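Local coordinates for putative Nitroreductase (Anabaena variabilis ATCC 29413, PDB 3EO7), which binds flavin mononucleotide and probably works as an FMN-dependent oxidoreductase of the nitroreductase family, at residues A[80-85]-A[109-114]; A[85-88]-A[93-96]; A[332-337]-A[463-468]. All blocks are in the same frame, centred on the assembly; numbering follows the deposited sequence.

Contact 1 of 3, residues A[80-85]-A[109-114]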
ATOM      1  N   ARG A  80      14.759  -3.861  -2.039  1.00 16.42           N
ATOM      2  CA  ARG A  80      13.636  -4.518  -2.675  1.00 17.31           C
ATOM      3  C   ARG A  80      12.347  -3.801  -2.272  1.00 19.64           C
ATOM      4  O   ARG A  80      11.354  -3.906  -2.968  1.00 20.78           O
ATOM      5  CB  ARG A  80      13.566  -5.992  -2.279  1.00 18.89           C
ATOM      6  CG  ARG A  80      14.742  -6.881  -2.756  1.00 22.86           C
ATOM      7  CD  ARG A  80      14.538  -7.392  -4.157  1.00 40.31           C
ATOM      8  NE  ARG A  80      15.720  -8.122  -4.644  1.00 41.65           N
ATOM      9  CZ  ARG A  80      16.587  -7.690  -5.571  1.00 45.85           C
ATOM     10  NH1 ARG A  80      16.457  -6.514  -6.188  1.00 44.49           N
ATOM     11  NH2 ARG A  80      17.609  -8.475  -5.914  1.00 45.52           N
ATOM     12  N   SER A  81      12.360  -3.078  -1.147  1.00 16.93           N
ATOM     13  CA  SER A  81      11.172  -2.355  -0.681  1.00 18.41           C
ATOM     14  C   SER A  81      10.956  -1.006  -1.390  1.00 18.08           C
ATOM     15  O   SER A  81       9.834  -0.686  -1.774  1.00 16.68           O
ATOM     16  CB  SER A  81      11.224  -2.081   0.826  1.00 22.29           C
ATOM     17  OG  SER A  81      11.109  -3.282   1.559  1.00 21.96           O
ATOM     18  N   TYR A  82      12.010  -0.200  -1.494  1.00 15.99           N
ATOM     19  CA  TYR A  82      11.855   1.180  -1.977  1.00 17.46           C
ATOM     20  C   TYR A  82      13.052   1.699  -2.747  1.00 16.70           C
ATOM     21  O   TYR A  82      13.232   2.912  -2.897  1.00 17.73           O
ATOM     22  CB  TYR A  82      11.546   2.069  -0.781  1.00 15.86           C
ATOM     23  CG  TYR A  82      10.751   3.325  -1.032  1.00 16.11           C
ATOM     24  CD1 TYR A  82       9.628   3.308  -1.866  1.00 16.58           C
ATOM     25  CD2 TYR A  82      11.097   4.525  -0.432  1.00 17.21           C
ATOM     26  CE1 TYR A  82       8.857   4.463  -2.079  1.00 17.73           C
ATOM     27  CE2 TYR A  82      10.346   5.670  -0.637  1.00 15.38           C
ATOM     28  CZ  TYR A  82       9.215   5.638  -1.473  1.00 16.27           C
ATOM     29  OH  TYR A  82       8.456   6.786  -1.673  1.00 17.10           O
ATOM     30  N   GLY A  83      13.818   0.779  -3.314  1.00 16.34           N
ATOM     31  CA  GLY A  83      14.990   1.149  -4.065  1.00 15.77           C
ATOM     32  C   GLY A  83      14.615   1.678  -5.427  1.00 15.21           C
ATOM     33  O   GLY A  83      13.498   1.440  -5.915  1.00 15.40           O
ATOM     34  N   LEU A  84      15.564   2.371  -6.045  1.00 15.38           N
ATOM     35  CA  LEU A  84      15.394   2.840  -7.433  1.00 15.24           C
ATOM     36  C   LEU A  84      15.586   1.680  -8.401  1.00 18.89           C
ATOM     37  O   LEU A  84      16.600   1.003  -8.315  1.00 18.60           O
ATOM     38  CB  LEU A  84      16.364   3.965  -7.714  1.00 15.48           C
ATOM     39  CG  LEU A  84      16.281   5.187  -6.837  1.00 16.57           C
ATOM     40  CD1 LEU A  84      17.235   6.266  -7.460  1.00 20.26           C
ATOM     41  CD2 LEU A  84      14.822   5.688  -6.640  1.00 18.49           C
ATOM     42  N   THR A  85      14.607   1.413  -9.280  1.00 14.26           N
ATOM     43  CA  THR A  85      14.718   0.277 -10.210  1.00 16.51           C
ATOM     44  C   THR A  85      14.638   0.635 -11.701  1.00 18.80           C
ATOM     45  O   THR A  85      14.818  -0.243 -12.553  1.00 18.44           O
ATOM     46  CB  THR A  85      13.701  -0.818  -9.841  1.00 17.66           C
ATOM     47  OG1 THR A  85      12.380  -0.366 -10.126  1.00 17.20           O
ATOM     48  CG2 THR A  85      13.852  -1.209  -8.396  1.00 15.20           C
ATOM     49  N   ALA A 109       5.905   8.701   0.074  1.00 16.36           N
ATOM     50  CA  ALA A 109       6.439   7.939   1.207  1.00 14.53           C
ATOM     51  C   ALA A 109       7.930   8.138   1.440  1.00 15.48           C
ATOM     52  O   ALA A 109       8.710   8.279   0.483  1.00 16.51           O
ATOM     53  CB  ALA A 109       6.118   6.423   1.055  1.00 15.08           C
ATOM     54  N   GLU A 110       8.299   8.199   2.724  1.00 15.36           N
ATOM     55  CA  GLU A 110       9.689   8.239   3.160  1.00 15.32           C
ATOM     56  C   GLU A 110       9.860   7.091   4.141  1.00 16.98           C
ATOM     57  O   GLU A 110       8.974   6.835   4.970  1.00 16.67           O
ATOM     58  CB  GLU A 110      10.073   9.563   3.884  1.00 17.48           C
ATOM     59  CG  GLU A 110      10.440  10.637   2.938  1.00 23.72           C
ATOM     60  CD  GLU A 110      11.746  10.372   2.232  1.00 16.32           C
ATOM     61  OE1 GLU A 110      12.773   9.986   2.876  1.00 21.74           O
ATOM     62  OE2 GLU A 110      11.777  10.617   1.016  1.00 20.08           O
ATOM     63  N   VAL A 111      11.002   6.419   4.025  1.00 13.60           N
ATOM     64  CA  VAL A 111      11.341   5.293   4.865  1.00 14.66           C
ATOM     65  C   VAL A 111      12.415   5.679   5.855  1.00 18.01           C
ATOM     66  O   VAL A 111      13.494   6.159   5.474  1.00 16.44           O
ATOM     67  CB  VAL A 111      11.796   4.089   4.012  1.00 14.64           C
ATOM     68  CG1 VAL A 111      12.364   2.944   4.910  1.00 14.65           C
ATOM     69  CG2 VAL A 111      10.620   3.586   3.110  1.00 15.48           C
ATOM     70  N   TYR A 112      12.120   5.419   7.128  1.00 14.36           N
ATOM     71  CA  TYR A 112      13.073   5.605   8.198  1.00 14.29           C
ATOM     72  C   TYR A 112      13.356   4.277   8.879  1.00 16.76           C
ATOM     73  O   TYR A 112      12.505   3.411   8.906  1.00 15.39           O
ATOM     74  CB  TYR A 112      12.515   6.553   9.249  1.00 17.36           C
ATOM     75  CG  TYR A 112      12.290   7.939   8.730  1.00 14.87           C
ATOM     76  CD1 TYR A 112      11.122   8.264   8.065  1.00 15.35           C
ATOM     77  CD2 TYR A 112      13.255   8.912   8.896  1.00 16.67           C
ATOM     78  CE1 TYR A 112      10.920   9.536   7.538  1.00 17.87           C
ATOM     79  CE2 TYR A 112      13.080  10.194   8.381  1.00 15.28           C
ATOM     80  CZ  TYR A 112      11.908  10.509   7.728  1.00 15.34           C
ATOM     81  OH  TYR A 112      11.747  11.779   7.240  1.00 16.13           O
ATOM     82  N   VAL A 113      14.557   4.149   9.430  1.00 14.67           N
ATOM     83  CA  VAL A 113      14.886   3.020  10.282  1.00 14.66           C
ATOM     84  C   VAL A 113      15.215   3.578  11.663  1.00 16.86           C
ATOM     85  O   VAL A 113      16.015   4.538  11.806  1.00 17.17           O
ATOM     86  CB  VAL A 113      16.084   2.198   9.767  1.00 16.31           C
ATOM     87  CG1 VAL A 113      16.498   1.137  10.783  1.00 16.12           C
ATOM     88  CG2 VAL A 113      15.770   1.537   8.411  1.00 15.60           C
ATOM     89  N   VAL A 114      14.605   2.976  12.670  1.00 15.24           N
ATOM     90  CA  VAL A 114      14.840   3.332  14.083  1.00 14.68           C
ATOM     91  C   VAL A 114      15.605   2.181  14.710  1.00 15.15           C
ATOM     92  O   VAL A 114      15.186   1.035  14.602  1.00 17.19           O
ATOM     93  CB  VAL A 114      13.550   3.622  14.849  1.00 17.47           C
ATOM     94  CG1 VAL A 114      13.858   3.947  16.328  1.00 17.97           C
ATOM     95  CG2 VAL A 114      12.804   4.769  14.203  1.00 17.96           C
TER
HETATM   96  O   HOH W   1       5.712   6.708  -2.282  1.00 13.36           O
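Tyr-82 reaches across to the backbone of Ala-109 and brings its ring up to Val-111, and almost everything in this contact comes from that one side chain. The first torsion directs it: CG sits opposite the backbone N (chi1 -153°), and the long axis of the ring runs out from the last turn of helix 66-82 to the start of strand 109-115. At the far end Tyr-82 OH donates to Ala-109 O at 2.6 Å. The carbonyl oxygen lies at the ring edge, near the ring plane, whereas the hydroxyl meets the peptide 35° out of the carbonyl plane rather than on a lone pair. Tyr-82 OH also accepts a hydrogen bond from a water at 2.8 Å, and that water in turn accepts from Ala-109 N at 3.1 Å. The hydroxyl thus serves both backbone polar groups of Ala-109, one directly and one through the water, and the two bonds pin the ring by its outer end in a buried setting. The apolar part is smaller. Ala-109 CB lies 4.1 Å from Tyr-82 CZ, and nearer the ring's root Val-111 CG2 comes obliquely to within 3.7 Å of Tyr-82 CD2, the valine and tyrosine running antiparallel alongside one another. Val-111 presents CG2, the branch beside its own backbone N, while CG1 is opposite that N. Ala-109 and Val-111 point to the tyrosine, in the alternation of a regular strand; Glu-110 between them starts out on the other side, and its carboxylate forms a salt bridge with Arg-172. Strand 109-115 is an inner strand of the seven-stranded antiparallel sheet, between strands 124-129 and 162-169; helix 181-202 packs against both segments, with Leu-192 on Val-111 and Ile-196 on Ser-81.

Contact 2 of 3, residues A[85-88]-A[93-96]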
ATOM      1  N   THR A  85      14.607   1.413  -9.280  1.00 14.26           N
ATOM      2  CA  THR A  85      14.718   0.277 -10.210  1.00 16.51           C
ATOM      3  C   THR A  85      14.638   0.635 -11.701  1.00 18.80           C
ATOM      4  O   THR A  85      14.818  -0.243 -12.553  1.00 18.44           O
ATOM      5  CB  THR A  85      13.701  -0.818  -9.841  1.00 17.66           C
ATOM      6  OG1 THR A  85      12.380  -0.366 -10.126  1.00 17.20           O
ATOM      7  CG2 THR A  85      13.852  -1.209  -8.396  1.00 15.20           C
ATOM      8  N   ALA A  86      14.391   1.909 -12.015  1.00 19.20           N
ATOM      9  CA  ALA A  86      14.385   2.369 -13.418  1.00 20.21           C
ATOM     10  C   ALA A  86      14.519   3.866 -13.484  1.00 21.58           C
ATOM     11  O   ALA A  86      14.385   4.577 -12.491  1.00 18.66           O
ATOM     12  CB  ALA A  86      13.101   1.938 -14.152  1.00 18.18           C
ATOM     13  N   ARG A  87      14.761   4.355 -14.690  1.00 23.20           N
ATOM     14  CA  ARG A  87      14.792   5.780 -14.867  1.00 27.84           C
ATOM     15  C   ARG A  87      14.040   6.132 -16.142  1.00 29.84           C
ATOM     16  O   ARG A  87      13.958   5.307 -17.064  1.00 26.39           O
ATOM     17  CB  ARG A  87      16.213   6.293 -14.786  1.00 28.68           C
ATOM     18  CG  ARG A  87      17.166   5.897 -15.860  1.00 37.71           C
ATOM     19  CD  ARG A  87      18.568   5.939 -15.273  1.00 53.18           C
ATOM     20  NE  ARG A  87      19.549   6.598 -16.131  1.00 64.64           N
ATOM     21  CZ  ARG A  87      20.071   7.814 -15.912  1.00 71.22           C
ATOM     22  NH1 ARG A  87      19.746   8.537 -14.837  1.00 69.20           N
ATOM     23  NH2 ARG A  87      20.953   8.314 -16.773  1.00 74.44           N
HETATM   24  N   MSE A  88      13.406   7.306 -16.149  0.50 28.67           N
HETATM   25  CA  MSE A  88      12.577   7.815 -17.268  0.50 30.00           C
HETATM   26  C   MSE A  88      12.921   9.286 -17.509  0.50 29.66           C
HETATM   27  O   MSE A  88      12.959  10.050 -16.531  0.50 24.56           O
HETATM   28  CB  MSE A  88      11.096   7.759 -16.872  0.50 30.26           C
HETATM   29  CG  MSE A  88      10.165   6.730 -17.530  0.50 37.20           C
HETATM   30 SE   MSE A  88      10.938   5.149 -18.337  0.37 45.88          SE
HETATM   31  CE  MSE A  88       9.457   3.922 -17.975  0.50 40.38           C
ATOM     32  N   ASN A  93      15.050  16.420 -17.509  1.00 39.22           N
ATOM     33  CA  ASN A  93      15.565  15.771 -16.300  1.00 40.59           C
ATOM     34  C   ASN A  93      15.190  14.284 -16.282  1.00 41.46           C
ATOM     35  O   ASN A  93      14.592  13.764 -17.241  1.00 40.58           O
ATOM     36  CB  ASN A  93      14.951  16.409 -15.051  1.00 41.98           C
ATOM     37  CG  ASN A  93      15.138  17.880 -14.997  1.00 47.95           C
ATOM     38  OD1 ASN A  93      14.204  18.607 -14.656  1.00 61.33           O
ATOM     39  ND2 ASN A  93      16.332  18.350 -15.356  1.00 50.12           N
ATOM     40  N   THR A  94      15.521  13.617 -15.173  1.00 41.48           N
ATOM     41  CA  THR A  94      15.231  12.189 -15.002  1.00 39.56           C
ATOM     42  C   THR A  94      14.382  11.923 -13.765  1.00 35.23           C
ATOM     43  O   THR A  94      14.602  12.503 -12.702  1.00 32.19           O
ATOM     44  CB  THR A  94      16.524  11.376 -14.904  1.00 41.34           C
ATOM     45  OG1 THR A  94      17.256  11.812 -13.761  1.00 53.51           O
ATOM     46  CG2 THR A  94      17.379  11.586 -16.126  1.00 35.34           C
ATOM     47  N   VAL A  95      13.361  11.095 -13.937  1.00 31.82           N
ATOM     48  CA  VAL A  95      12.529  10.647 -12.854  1.00 31.39           C
ATOM     49  C   VAL A  95      13.074   9.247 -12.577  1.00 27.09           C
ATOM     50  O   VAL A  95      13.410   8.504 -13.500  1.00 27.76           O
ATOM     51  CB  VAL A  95      11.039  10.566 -13.254  1.00 32.55           C
ATOM     52  CG1 VAL A  95      10.165   9.843 -12.133  1.00 31.76           C
ATOM     53  CG2 VAL A  95      10.523  11.956 -13.560  1.00 36.35           C
ATOM     54  N   TYR A  96      13.232   8.916 -11.315  1.00 20.88           N
ATOM     55  CA  TYR A  96      13.690   7.587 -10.966  1.00 18.86           C
ATOM     56  C   TYR A  96      12.495   6.828 -10.452  1.00 21.17           C
ATOM     57  O   TYR A  96      11.882   7.237  -9.459  1.00 24.67           O
ATOM     58  CB  TYR A  96      14.736   7.655  -9.893  1.00 19.85           C
ATOM     59  CG  TYR A  96      15.971   8.269 -10.423  1.00 23.11           C
ATOM     60  CD1 TYR A  96      16.842   7.515 -11.188  1.00 24.14           C
ATOM     61  CD2 TYR A  96      16.242   9.616 -10.226  1.00 27.86           C
ATOM     62  CE1 TYR A  96      17.984   8.072 -11.723  1.00 31.21           C
ATOM     63  CE2 TYR A  96      17.398  10.193 -10.768  1.00 29.56           C
ATOM     64  CZ  TYR A  96      18.255   9.403 -11.500  1.00 30.34           C
ATOM     65  OH  TYR A  96      19.398   9.923 -12.055  1.00 36.39           O
TER
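Arg-87 and Tyr-96 run alongside each other on one face of a beta hairpin, made of strands 84-90 and 93-98, that carries a classic beta bulge where Thr-85 and Ala-86 both stand opposite Leu-97. The two residues form an antiparallel non-hydrogen-bonded pair, and their side chains head the same way out of the ribbon. Arg-87 begins with CG wedged between its backbone N and carbonyl carbon (chi1 67°), then bends at chi3, which carries the guanidinium along the tyrosine. Its plane ends up 25° from that of the ring. The contact is made at the guanidinium edge, where Tyr-96 CE1 and the hydroxyl sit, and Arg-87 NH1 approaches the ring obliquely, 3.6 Å from Tyr-96 CE1. Arg-87 NH1 is also 3.1 Å from Tyr-96 OH, yet the angle is too poor for a hydrogen bond, so the pair is held by van der Waals contact alongside. Lower down, Arg-87 CB touches Tyr-96 CD1 at 3.9 Å. Replacing Tyr-96 by an alanine would strip away the ring, and the guanidinium of Arg-87 is then likely to lose its neighbour and turn freely. On the other face sit Val-95 and Met-88, a selenomethionine, which form the hydrogen-bonded pair. Beside the bulge, Ala-86 O takes a CA-H...O contact from Tyr-96 CA, and Ala-86 itself packs near Arg-335 of the FMN phosphate site. The ribbon is closed by two backbone bonds: Met-88 N gives to Val-95 O at 2.9 Å, and Val-95 N returns to Met-88 O at 2.8 Å, with a nearly straight N-H...O angle of 174°.

Contact 3 of 3, residues A[332-337]-A[463-468]. With FMN (flavin mononucleotide), chain B.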
ATOM      1  N   HIS A 332      12.267  -6.566  -8.706  1.00 18.56           N
ATOM      2  CA  HIS A 332      13.192  -5.633  -9.313  1.00 20.41           C
ATOM      3  C   HIS A 332      12.712  -5.085 -10.663  1.00 18.83           C
ATOM      4  O   HIS A 332      12.895  -3.901 -10.938  1.00 17.65           O
ATOM      5  CB  HIS A 332      14.592  -6.260  -9.446  1.00 20.09           C
ATOM      6  CG  HIS A 332      15.602  -5.317 -10.015  1.00 27.84           C
ATOM      7  ND1 HIS A 332      16.129  -4.268  -9.288  1.00 32.59           N
ATOM      8  CD2 HIS A 332      16.174  -5.254 -11.240  1.00 35.02           C
ATOM      9  CE1 HIS A 332      16.975  -3.594 -10.049  1.00 32.17           C
ATOM     10  NE2 HIS A 332      17.015  -4.168 -11.238  1.00 36.46           N
ATOM     11  N   LYS A 333      12.083  -5.925 -11.486  1.00 18.57           N
ATOM     12  CA  LYS A 333      11.684  -5.536 -12.853  1.00 19.90           C
ATOM     13  C   LYS A 333      10.287  -4.940 -12.972  1.00 17.17           C
ATOM     14  O   LYS A 333       9.926  -4.392 -14.018  1.00 18.88           O
ATOM     15  CB  LYS A 333      11.806  -6.726 -13.805  1.00 20.49           C
ATOM     16  CG  LYS A 333      10.748  -7.769 -13.681  1.00 26.71           C
ATOM     17  CD  LYS A 333      11.025  -8.920 -14.668  1.00 30.13           C
ATOM     18  CE  LYS A 333       9.963 -10.019 -14.571  1.00 36.11           C
ATOM     19  NZ  LYS A 333      10.268 -11.164 -15.498  1.00 40.63           N
ATOM     20  N   ARG A 334       9.510  -5.047 -11.894  1.00 15.09           N
ATOM     21  CA  ARG A 334       8.105  -4.659 -11.892  1.00 16.00           C
ATOM     22  C   ARG A 334       7.919  -3.230 -12.345  1.00 16.48           C
ATOM     23  O   ARG A 334       8.532  -2.317 -11.796  1.00 16.45           O
ATOM     24  CB  ARG A 334       7.536  -4.789 -10.483  1.00 15.66           C
ATOM     25  CG  ARG A 334       6.050  -4.355 -10.391  1.00 16.60           C
ATOM     26  CD  ARG A 334       5.713  -3.645  -9.096  1.00 15.79           C
ATOM     27  NE  ARG A 334       6.513  -2.421  -8.900  1.00 13.42           N
ATOM     28  CZ  ARG A 334       6.322  -1.269  -9.513  1.00 16.08           C
ATOM     29  NH1 ARG A 334       5.324  -1.105 -10.360  1.00 15.90           N
ATOM     30  NH2 ARG A 334       7.124  -0.260  -9.227  1.00 16.80           N
ATOM     31  N   ARG A 335       7.065  -3.044 -13.344  1.00 17.59           N
ATOM     32  CA  ARG A 335       6.652  -1.721 -13.812  1.00 17.07           C
ATOM     33  C   ARG A 335       5.136  -1.733 -13.991  1.00 16.99           C
ATOM     34  O   ARG A 335       4.547  -2.791 -14.260  1.00 18.58           O
ATOM     35  CB  ARG A 335       7.272  -1.426 -15.174  1.00 17.30           C
ATOM     36  CG  ARG A 335       8.796  -1.360 -15.207  1.00 17.25           C
ATOM     37  CD  ARG A 335       9.341   0.019 -14.913  1.00 17.20           C
ATOM     38  NE  ARG A 335       9.127   0.486 -13.539  1.00 16.00           N
ATOM     39  CZ  ARG A 335       9.971   0.267 -12.537  1.00 16.30           C
ATOM     40  NH1 ARG A 335      11.094  -0.405 -12.723  1.00 14.88           N
ATOM     41  NH2 ARG A 335       9.722   0.781 -11.336  1.00 14.63           N
ATOM     42  N   SER A 336       4.518  -0.553 -13.882  1.00 16.70           N
ATOM     43  CA  SER A 336       3.108  -0.380 -14.182  1.00 15.82           C
ATOM     44  C   SER A 336       3.011  -0.344 -15.712  1.00 17.33           C
ATOM     45  O   SER A 336       3.648   0.481 -16.369  1.00 18.77           O
ATOM     46  CB  SER A 336       2.582   0.914 -13.589  1.00 17.81           C
ATOM     47  OG  SER A 336       2.562   0.829 -12.177  1.00 14.59           O
ATOM     48  N   THR A 337       2.190  -1.213 -16.273  1.00 17.21           N
ATOM     49  CA  THR A 337       2.018  -1.299 -17.719  1.00 16.69           C
ATOM     50  C   THR A 337       1.324  -0.061 -18.306  1.00 19.40           C
ATOM     51  O   THR A 337       0.296   0.383 -17.826  1.00 20.10           O
ATOM     52  CB  THR A 337       1.225  -2.552 -18.044  1.00 16.96           C
ATOM     53  OG1 THR A 337       1.817  -3.653 -17.340  1.00 16.79           O
ATOM     54  CG2 THR A 337       1.185  -2.825 -19.558  1.00 18.01           C
ATOM     55  N   LEU A 463      -2.765  -5.000  -0.862  1.00 15.23           N
ATOM     56  CA  LEU A 463      -3.359  -6.001  -1.772  1.00 15.39           C
ATOM     57  C   LEU A 463      -2.914  -5.709  -3.206  1.00 14.32           C
ATOM     58  O   LEU A 463      -2.519  -6.620  -3.935  1.00 17.11           O
ATOM     59  CB  LEU A 463      -4.889  -5.990  -1.657  1.00 14.96           C
ATOM     60  CG  LEU A 463      -5.496  -6.477  -0.343  1.00 16.01           C
ATOM     61  CD1 LEU A 463      -7.030  -6.242  -0.382  1.00 16.73           C
ATOM     62  CD2 LEU A 463      -5.155  -7.980  -0.083  1.00 16.03           C
ATOM     63  N   GLY A 464      -3.017  -4.452  -3.614  1.00 14.93           N
ATOM     64  CA  GLY A 464      -2.607  -4.042  -4.947  1.00 15.43           C
ATOM     65  C   GLY A 464      -1.183  -4.464  -5.280  1.00 15.27           C
ATOM     66  O   GLY A 464      -0.901  -4.951  -6.362  1.00 15.40           O
ATOM     67  N   GLN A 465      -0.265  -4.333  -4.326  1.00 15.53           N
ATOM     68  CA  GLN A 465       1.118  -4.652  -4.659  1.00 14.61           C
ATOM     69  C   GLN A 465       1.280  -6.150  -4.896  1.00 15.63           C
ATOM     70  O   GLN A 465       2.049  -6.560  -5.754  1.00 15.84           O
ATOM     71  CB  GLN A 465       2.084  -4.150  -3.596  1.00 14.58           C
ATOM     72  CG  GLN A 465       3.544  -4.313  -3.976  1.00 15.42           C
ATOM     73  CD  GLN A 465       4.001  -3.466  -5.174  1.00 16.11           C
ATOM     74  OE1 GLN A 465       3.238  -2.704  -5.743  1.00 15.23           O
ATOM     75  NE2 GLN A 465       5.284  -3.603  -5.550  1.00 14.42           N
ATOM     76  N   ARG A 466       0.559  -6.962  -4.111  1.00 14.95           N
ATOM     77  CA  ARG A 466       0.627  -8.398  -4.304  1.00 14.82           C
ATOM     78  C   ARG A 466       0.084  -8.741  -5.688  1.00 14.60           C
ATOM     79  O   ARG A 466       0.646  -9.567  -6.382  1.00 15.38           O
ATOM     80  CB  ARG A 466      -0.128  -9.134  -3.204  1.00 16.30           C
ATOM     81  CG  ARG A 466       0.501  -8.975  -1.809  1.00 17.78           C
ATOM     82  CD  ARG A 466      -0.234  -9.798  -0.754  1.00 19.48           C
ATOM     83  NE  ARG A 466      -0.022 -11.248  -0.883  1.00 18.42           N
ATOM     84  CZ  ARG A 466       0.849 -11.958  -0.163  1.00 20.32           C
ATOM     85  NH1 ARG A 466       1.601 -11.357   0.727  1.00 19.08           N
ATOM     86  NH2 ARG A 466       0.977 -13.265  -0.325  1.00 17.13           N
ATOM     87  N   LEU A 467      -0.999  -8.085  -6.093  1.00 14.75           N
ATOM     88  CA  LEU A 467      -1.577  -8.311  -7.419  1.00 15.56           C
ATOM     89  C   LEU A 467      -0.609  -7.873  -8.525  1.00 15.81           C
ATOM     90  O   LEU A 467      -0.479  -8.558  -9.532  1.00 15.53           O
ATOM     91  CB  LEU A 467      -2.918  -7.530  -7.596  1.00 17.23           C
ATOM     92  CG  LEU A 467      -4.176  -8.018  -6.897  1.00 22.50           C
ATOM     93  CD1 LEU A 467      -5.278  -6.935  -6.879  1.00 22.60           C
ATOM     94  CD2 LEU A 467      -4.672  -9.300  -7.626  1.00 21.21           C
ATOM     95  N   ASN A 468       0.033  -6.712  -8.363  1.00 15.71           N
ATOM     96  CA  ASN A 468       0.984  -6.205  -9.341  1.00 15.21           C
ATOM     97  C   ASN A 468       2.170  -7.185  -9.527  1.00 16.39           C
ATOM     98  O   ASN A 468       2.541  -7.510 -10.640  1.00 16.10           O
ATOM     99  CB  ASN A 468       1.521  -4.799  -8.986  1.00 15.05           C
ATOM    100  CG  ASN A 468       0.591  -3.668  -9.430  1.00 15.23           C
ATOM    101  OD1 ASN A 468       0.958  -2.874 -10.306  1.00 16.52           O
ATOM    102  ND2 ASN A 468      -0.600  -3.586  -8.840  1.00 16.11           N
TER
HETATM  103  N1  FMN B 700      -0.981   4.645 -13.844  1.00 13.36           N
HETATM  104  C2  FMN B 700      -1.853   5.093 -14.822  1.00 19.23           C
HETATM  105  O2  FMN B 700      -1.549   5.045 -16.008  1.00 17.54           O
HETATM  106  N3  FMN B 700      -3.077   5.639 -14.539  1.00 16.12           N
HETATM  107  C4  FMN B 700      -3.509   5.817 -13.259  1.00 17.03           C
HETATM  108  O4  FMN B 700      -4.697   6.141 -13.072  1.00 16.24           O
HETATM  109  C4A FMN B 700      -2.666   5.375 -12.242  1.00 14.89           C
HETATM  110  N5  FMN B 700      -3.021   5.574 -10.921  1.00 12.76           N
HETATM  111  C5A FMN B 700      -2.210   5.046  -9.896  1.00 13.33           C
HETATM  112  C6  FMN B 700      -2.587   5.120  -8.560  1.00 12.98           C
HETATM  113  C7  FMN B 700      -1.775   4.620  -7.543  1.00 13.46           C
HETATM  114  C7M FMN B 700      -2.276   4.609  -6.091  1.00 13.11           C
HETATM  115  C8  FMN B 700      -0.560   4.026  -7.858  1.00 14.61           C
HETATM  116  C8M FMN B 700       0.272   3.294  -6.825  1.00 10.86           C
HETATM  117  C9  FMN B 700      -0.155   3.931  -9.203  1.00 13.14           C
HETATM  118  C9A FMN B 700      -0.982   4.440 -10.219  1.00 13.07           C
HETATM  119  N10 FMN B 700      -0.585   4.358 -11.548  1.00 14.49           N
HETATM  120  C10 FMN B 700      -1.414   4.801 -12.544  1.00 14.61           C
HETATM  121  C1' FMN B 700       0.821   3.946 -11.932  1.00 12.78           C
HETATM  122  C2' FMN B 700       1.852   5.032 -11.698  1.00 14.98           C
HETATM  123  O2' FMN B 700       1.799   5.992 -12.776  1.00 16.43           O
HETATM  124  C3' FMN B 700       3.235   4.394 -11.583  1.00 13.02           C
HETATM  125  O3' FMN B 700       3.310   3.601 -10.394  1.00 13.97           O
HETATM  126  C4' FMN B 700       4.397   5.402 -11.645  1.00 13.75           C
HETATM  127  O4' FMN B 700       4.414   6.096 -12.924  1.00 15.56           O
HETATM  128  C5' FMN B 700       5.718   4.692 -11.417  1.00 11.88           C
HETATM  129  O5' FMN B 700       5.946   3.682 -12.362  1.00 14.48           O
HETATM  130  P   FMN B 700       6.174   2.173 -11.945  1.00 14.60           P
HETATM  131  O1P FMN B 700       4.894   1.675 -11.283  1.00 14.99           O
HETATM  132  O2P FMN B 700       6.462   1.452 -13.256  1.00 14.81           O
HETATM  133  O3P FMN B 700       7.340   2.075 -11.005  1.00 13.91           O
HETATM  134  O   HOH W   2       3.373  -2.981 -11.491  1.00 14.78           O
HETATM  135  O   HOH W   3       0.373  -0.102 -10.639  1.00 14.19           O
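With CG opposite its backbone N (chi1 178°), Arg-334 extends toward helix 452-473, and bends at chi2 and chi3 then turn the guanidinium to the FMN phosphate. On the way Arg-334 CD passes 3.6 Å from Gln-465 NE2, the glutamine coming in nearly perpendicular to the arginine chain; the glutamine amide spends its polar atoms on His-191 and Asn-195. The guanidinium edge gives two bonds, Arg-334 NH1 to FMN O1P at 3.0 Å and NH2 to O3P. Arg-335 adds NE to O2P and NH2 to O3P, the latter 2.7 Å long and nearly straight, and Ser-336 supplies its backbone N to O2P and OG to O1P at 2.6 Å. Each of the three phosphate oxygens is therefore gripped twice, in a pocket made for an anion. Asn-468 acts as second shell: its ND2 donates to Gly-464 O at 2.8 Å, which fixes the amide, and OD1 accepts from two waters. One of these waters accepts from Arg-334 NH1 and the other donates to Ser-336 OG, so the helix is linked to the phosphate ligands through two waters, which probably limits their movement. Arg-334 also packs on Leu-469 and Ile-472 of helix 452-473, and its NE donates to Ala-99 O just past strand 93-98. The binding segment follows helix 325-333, and Thr-337 then pairs with Val-478 of strand 477-481.

In the fold
Contact 1 opens first along the chain, joining helix 66-82 to strand 109-115 and closing a loop of 23 residues. Contact 2 starts from the same stretch, sharing Thr-85, and closes inside the span of contact 1, pinching off the short hairpin turn before strand 109-115 enters the seven-stranded sheet. Contact 3 opens only later, in series with both, and closes a far larger loop of 125 residues between residues 332-337 and helix 452-473. It lies in the second nitroreductase-like part of the chain, contacts 1 and 2 in the first. Among the points where the two parts meet, Thr-85 OG1 lies 2.9 Å from Arg-335 NH1, a probable hydrogen bond, and FMN draws ligands from both, including Ser-102 and Arg-334.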